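Local structure of putative transporter (Clostridium difficile 630, 3LV9) at residues K52-V56 with T57-V61; E102-T105 with I106-L110. The protein is a putative membrane transporter of the UPF0053 family that may, as a full-length protein, bind flavin adenine dinucleotide, and is seen here as its CBS-domain pair. All coordinates share one frame; numbering follows the deposited sequence. Where two conformers were deposited one is given.

Interaction 1. Residues K52-V56 with T57-V61; sequences KEEGV and TRYPV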
loop_
_atom_site.group_PDB
_atom_site.type_symbol
_atom_site.label_atom_id
_atom_site.label_comp_id
_atom_site.label_asym_id
_atom_site.label_seq_id
_atom_site.Cartn_x
_atom_site.Cartn_y
_atom_site.Cartn_z
ATOM N N LYS A 52 -2.786 -12.174 4.309
ATOM C CA LYS A 52 -4.212 -11.949 4.512
ATOM C C LYS A 52 -4.505 -11.175 5.813
ATOM O O LYS A 52 -5.254 -10.218 5.800
ATOM C CB LYS A 52 -4.943 -13.279 4.529
ATOM C CG LYS A 52 -6.419 -13.161 4.291
ATOM C CD LYS A 52 -7.263 -14.113 5.160
ATOM C CE LYS A 52 -8.767 -13.769 5.062
ATOM N NZ LYS A 52 -9.541 -14.151 6.290
ATOM N N GLU A 53 -3.911 -11.592 6.922
ATOM C CA GLU A 53 -4.142 -10.983 8.243
ATOM C C GLU A 53 -3.578 -9.574 8.357
ATOM O O GLU A 53 -4.229 -8.671 8.879
ATOM C CB GLU A 53 -3.464 -11.855 9.298
ATOM C CG GLU A 53 -3.659 -11.444 10.753
ATOM C CD GLU A 53 -2.433 -11.776 11.639
ATOM O OE1 GLU A 53 -1.337 -12.014 11.062
ATOM O OE2 GLU A 53 -2.568 -11.782 12.904
ATOM N N GLU A 54 -2.342 -9.420 7.888
ATOM C CA GLU A 54 -1.612 -8.147 7.902
ATOM C C GLU A 54 -2.052 -7.218 6.768
ATOM O O GLU A 54 -2.324 -7.661 5.666
ATOM C CB GLU A 54 -0.123 -8.440 7.751
ATOM C CG GLU A 54 0.491 -9.159 8.929
ATOM C CD GLU A 54 0.753 -8.228 10.067
ATOM O OE1 GLU A 54 1.241 -7.106 9.780
ATOM O OE2 GLU A 54 0.469 -8.606 11.238
ATOM N N GLY A 55 -2.113 -5.925 7.005
ATOM C CA GLY A 55 -2.722 -5.056 5.998
ATOM C C GLY A 55 -1.702 -4.354 5.134
ATOM O O GLY A 55 -1.850 -3.168 4.868
ATOM N N VAL A 56 -0.711 -5.091 4.647
ATOM C CA VAL A 56 0.599 -4.520 4.321
ATOM C C VAL A 56 1.038 -4.952 2.922
ATOM O O VAL A 56 0.691 -6.047 2.484
ATOM C CB VAL A 56 1.583 -4.996 5.439
ATOM C CG1 VAL A 56 3.049 -4.893 5.054
ATOM C CG2 VAL A 56 1.256 -4.236 6.744
ATOM N N THR A 57 1.815 -4.118 2.244
ATOM C CA THR A 57 2.081 -4.289 0.813
ATOM C C THR A 57 3.473 -4.782 0.486
ATOM O O THR A 57 3.678 -5.418 -0.561
ATOM C CB THR A 57 1.831 -2.952 0.029
ATOM O OG1 THR A 57 0.530 -2.984 -0.564
ATOM C CG2 THR A 57 2.780 -2.774 -1.110
ATOM N N ARG A 58 4.427 -4.468 1.366
ATOM C CA ARG A 58 5.836 -4.807 1.126
ATOM C C ARG A 58 6.420 -5.573 2.328
ATOM O O ARG A 58 6.357 -5.105 3.467
ATOM C CB ARG A 58 6.649 -3.539 0.810
ATOM C CG ARG A 58 6.389 -2.939 -0.598
ATOM C CD ARG A 58 7.158 -1.604 -0.883
ATOM N NE ARG A 58 6.963 -1.133 -2.263
ATOM C CZ ARG A 58 6.109 -0.177 -2.628
ATOM N NH1 ARG A 58 5.374 0.458 -1.722
ATOM N NH2 ARG A 58 5.986 0.151 -3.907
ATOM N N TYR A 59 6.969 -6.759 2.075
ATOM C CA TYR A 59 7.489 -7.567 3.156
ATOM C C TYR A 59 8.945 -7.866 2.941
ATOM O O TYR A 59 9.347 -8.347 1.889
ATOM C CB TYR A 59 6.749 -8.872 3.292
ATOM C CG TYR A 59 5.318 -8.776 3.782
ATOM C CD1 TYR A 59 4.994 -9.056 5.128
ATOM C CD2 TYR A 59 4.286 -8.462 2.915
ATOM C CE1 TYR A 59 3.668 -8.993 5.592
ATOM C CE2 TYR A 59 2.933 -8.388 3.372
ATOM C CZ TYR A 59 2.649 -8.669 4.707
ATOM O OH TYR A 59 1.343 -8.603 5.180
ATOM N N PRO A 60 9.742 -7.620 3.963
ATOM C CA PRO A 60 11.067 -8.138 3.985
ATOM C C PRO A 60 11.098 -9.657 4.002
ATOM O O PRO A 60 10.209 -10.262 4.538
ATOM C CB PRO A 60 11.645 -7.573 5.270
ATOM C CG PRO A 60 10.476 -7.392 6.155
ATOM C CD PRO A 60 9.305 -7.118 5.275
ATOM N N VAL A 61 12.133 -10.222 3.375
ATOM C CA VAL A 61 12.393 -11.614 3.324
ATOM C C VAL A 61 13.696 -11.839 4.126
ATOM O O VAL A 61 14.700 -11.109 3.938
ATOM C CB VAL A 61 12.581 -12.056 1.863
ATOM C CG1 VAL A 61 13.065 -13.466 1.781
ATOM C CG2 VAL A 61 11.294 -11.885 1.088
#
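Tyr59 brings its phenol ring back from the strand to the loop just after helix 44-53, where Glu54 and Val56 receive it. Val56 lies over one face: its CG1 sits 4.0 Å from the ring centroid and 20° off the normal, a CH-pi contact, shifted toward the hydroxyl side so that CG1 is 3.8 Å from Tyr59 CZ. That methyl reaches the ring because it is anti to the backbone N (chi1 161°). The carbonyl of Val56 approaches the rim from the same side of the ring plane, its O 3.4 Å from Tyr59 CE2. Glu54 meets the ring differently, at the edge and near the plane, with CB only 3.0 Å from Tyr59 OH, a tight fit against a polar atom. The hydroxyl is buried here and has no hydrogen-bond partner in the model. Glu54 touches the tyrosine through aliphatic carbon, CB and then CG, and its carboxylate lies farther out, its plane 77° from that of the ring. Val36 packs on both Glu54 and Tyr59.

The solvent side is looser: Gly55 and Val56 are exposed, while Thr57 and Arg58 turn away from 52-56, to strand 69-74 and the second subunit. Thr57 packs near Glu137 of that subunit and Arg58 near its Arg76; Arg58 was modelled in two conformers. Glu54 is the first residue to leave helical geometry, and by Arg58 the chain is extended; Tyr59 then pairs through its backbone with Val73. The tyrosine therefore packs back on the turn that leads into its own strand, the helix-to-strand connection of the beta-alpha-beta unit formed by 38-39, 44-53 and 58-62 in the first CBS domain.

Interaction 2. Residues E102-T105 with I106-L110; sequences ENLT and IDKAL
Thr105 and Asp107 join side chains at the start of helix 106-116 in the second CBS domain, with Thr105 in the N-cap position. Thr105 OG1 donates to Asp107 OD1 at 2.7 Å, meeting that oxygen nearly along its C-O axis. The hydroxyl is set between its own backbone N and carbonyl carbon (chi1 49°), which turns it to the aspartate; it makes no capping bond itself. OD1 also takes a weak bond from Lys108 N, so one carboxylate oxygen ties the threonine to the first turn. The positive end of the helix dipole would probably favour a carboxylate here.

The Thr105 carbonyl begins the regular helical ladder, accepting Ala109 N at 3.0 Å with an N-H...O angle of 161°, and only weakly Lys108 N. The aliphatic chain of Lys108 runs past the Thr105 hydroxyl, with CG 3.4 Å from OG1. One residue earlier, Leu104 lays its two methyls against the same turn, CD1 beside Lys108 CB at 3.8 Å.

Further out, the loop leading into the helix is pinned by backbone bonds from Leu104 to Ile25 and from Ile106 to Lys23, while Glu102 OE1 bonds Ser131 OG and Asn103 ND2 bonds Glu126 OE2. Ile106 points the other way, onto Ile139 and Glu142 of helix 136-145. Back at the helix start, Leu104 CD2 rests 3.5 Å from Ala109 N and 4.0 Å from Ala109 CB.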
loop_
_atom_site.group_PDB
_atom_site.type_symbol
_atom_site.label_atom_id
_atom_site.label_comp_id
_atom_site.label_asym_id
_atom_site.label_seq_id
_atom_site.Cartn_x
_atom_site.Cartn_y
_atom_site.Cartn_z
ATOM N N GLU A 102 19.568 3.589 13.294
ATOM C CA GLU A 102 18.439 4.006 14.135
ATOM C C GLU A 102 18.611 5.446 14.709
ATOM O O GLU A 102 17.671 6.022 15.223
ATOM C CB GLU A 102 18.189 2.967 15.274
ATOM C CG GLU A 102 19.226 2.951 16.426
ATOM C CD GLU A 102 18.988 1.840 17.473
ATOM O OE1 GLU A 102 18.112 0.941 17.266
ATOM O OE2 GLU A 102 19.708 1.869 18.504
ATOM N N ASN A 103 19.826 5.983 14.624
ATOM C CA ASN A 103 20.161 7.349 15.065
ATOM C C ASN A 103 20.100 8.341 13.902
ATOM O O ASN A 103 20.346 9.528 14.088
ATOM C CB ASN A 103 21.581 7.350 15.653
ATOM C CG ASN A 103 21.724 6.372 16.812
ATOM O OD1 ASN A 103 20.779 6.209 17.599
ATOM N ND2 ASN A 103 22.894 5.697 16.913
ATOM N N LEU A 104 19.813 7.871 12.692
ATOM C CA LEU A 104 19.548 8.827 11.624
ATOM C C LEU A 104 18.300 9.587 11.977
ATOM O O LEU A 104 17.338 8.998 12.463
ATOM C CB LEU A 104 19.319 8.129 10.304
ATOM C CG LEU A 104 19.500 9.066 9.133
ATOM C CD1 LEU A 104 20.882 9.723 9.240
ATOM C CD2 LEU A 104 19.297 8.302 7.766
ATOM N N THR A 105 18.309 10.897 11.754
ATOM C CA THR A 105 17.117 11.718 12.014
ATOM C C THR A 105 16.106 11.523 10.893
ATOM O O THR A 105 16.468 11.217 9.754
ATOM C CB THR A 105 17.472 13.211 12.106
ATOM O OG1 THR A 105 18.282 13.560 10.990
ATOM C CG2 THR A 105 18.260 13.533 13.394
ATOM N N ILE A 106 14.834 11.734 11.194
ATOM C CA ILE A 106 13.774 11.460 10.218
ATOM C C ILE A 106 13.937 12.186 8.873
ATOM O O ILE A 106 13.605 11.635 7.858
ATOM C CB ILE A 106 12.396 11.746 10.831
ATOM C CG1 ILE A 106 12.186 10.835 12.052
ATOM C CG2 ILE A 106 11.306 11.483 9.836
ATOM C CD1 ILE A 106 10.871 11.083 12.807
ATOM N N ASP A 107 14.474 13.403 8.871
ATOM C CA ASP A 107 14.672 14.188 7.626
ATOM C C ASP A 107 15.812 13.662 6.725
ATOM O O ASP A 107 15.733 13.727 5.493
ATOM C CB ASP A 107 14.931 15.684 7.944
ATOM C CG ASP A 107 16.048 15.886 8.950
ATOM O OD1 ASP A 107 16.441 14.875 9.582
ATOM O OD2 ASP A 107 16.515 17.031 9.145
ATOM N N LYS A 108 16.875 13.167 7.347
ATOM C CA LYS A 108 17.994 12.602 6.605
ATOM C C LYS A 108 17.667 11.192 6.106
ATOM O O LYS A 108 18.178 10.745 5.078
ATOM C CB LYS A 108 19.233 12.603 7.489
ATOM C CG LYS A 108 19.625 13.988 7.930
ATOM C CD LYS A 108 20.909 13.930 8.739
ATOM C CE LYS A 108 21.262 15.313 9.371
ATOM N NZ LYS A 108 21.925 15.191 10.739
ATOM N N ALA A 109 16.785 10.504 6.817
ATOM C CA ALA A 109 16.210 9.261 6.342
ATOM C C ALA A 109 15.434 9.463 5.041
ATOM O O ALA A 109 15.585 8.713 4.070
ATOM C CB ALA A 109 15.310 8.709 7.389
ATOM N N LEU A 110 14.588 10.475 5.007
ATOM C CA LEU A 110 13.804 10.714 3.796
ATOM C C LEU A 110 14.740 11.041 2.639
ATOM O O LEU A 110 14.601 10.484 1.556
ATOM C CB LEU A 110 12.784 11.830 4.025
ATOM C CG LEU A 110 11.798 12.171 2.898
ATOM C CD1 LEU A 110 10.807 11.027 2.647
ATOM C CD2 LEU A 110 11.060 13.513 3.203
#

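How the interactions relate
The two contacts sit on opposite sides of the chain's centre, one in each CBS domain, with centres about 23 Å apart and nearest atoms about 13 Å apart, so neither touches the other. Both are local contacts at a helix end, but at different ends, and they share no helix or strand: interaction 1 joins helix 44-53 to strand 58-62, whereas interaction 2 joins the loop after strand 98-101 to helix 106-116. Interaction 1 lies mainly at the surface, beside the second subunit, and relies on aromatic and aliphatic packing without a hydrogen bond across it. Interaction 2 is partly buried, untouched by the second subunit, and combines hydrogen bonds with leucine packing.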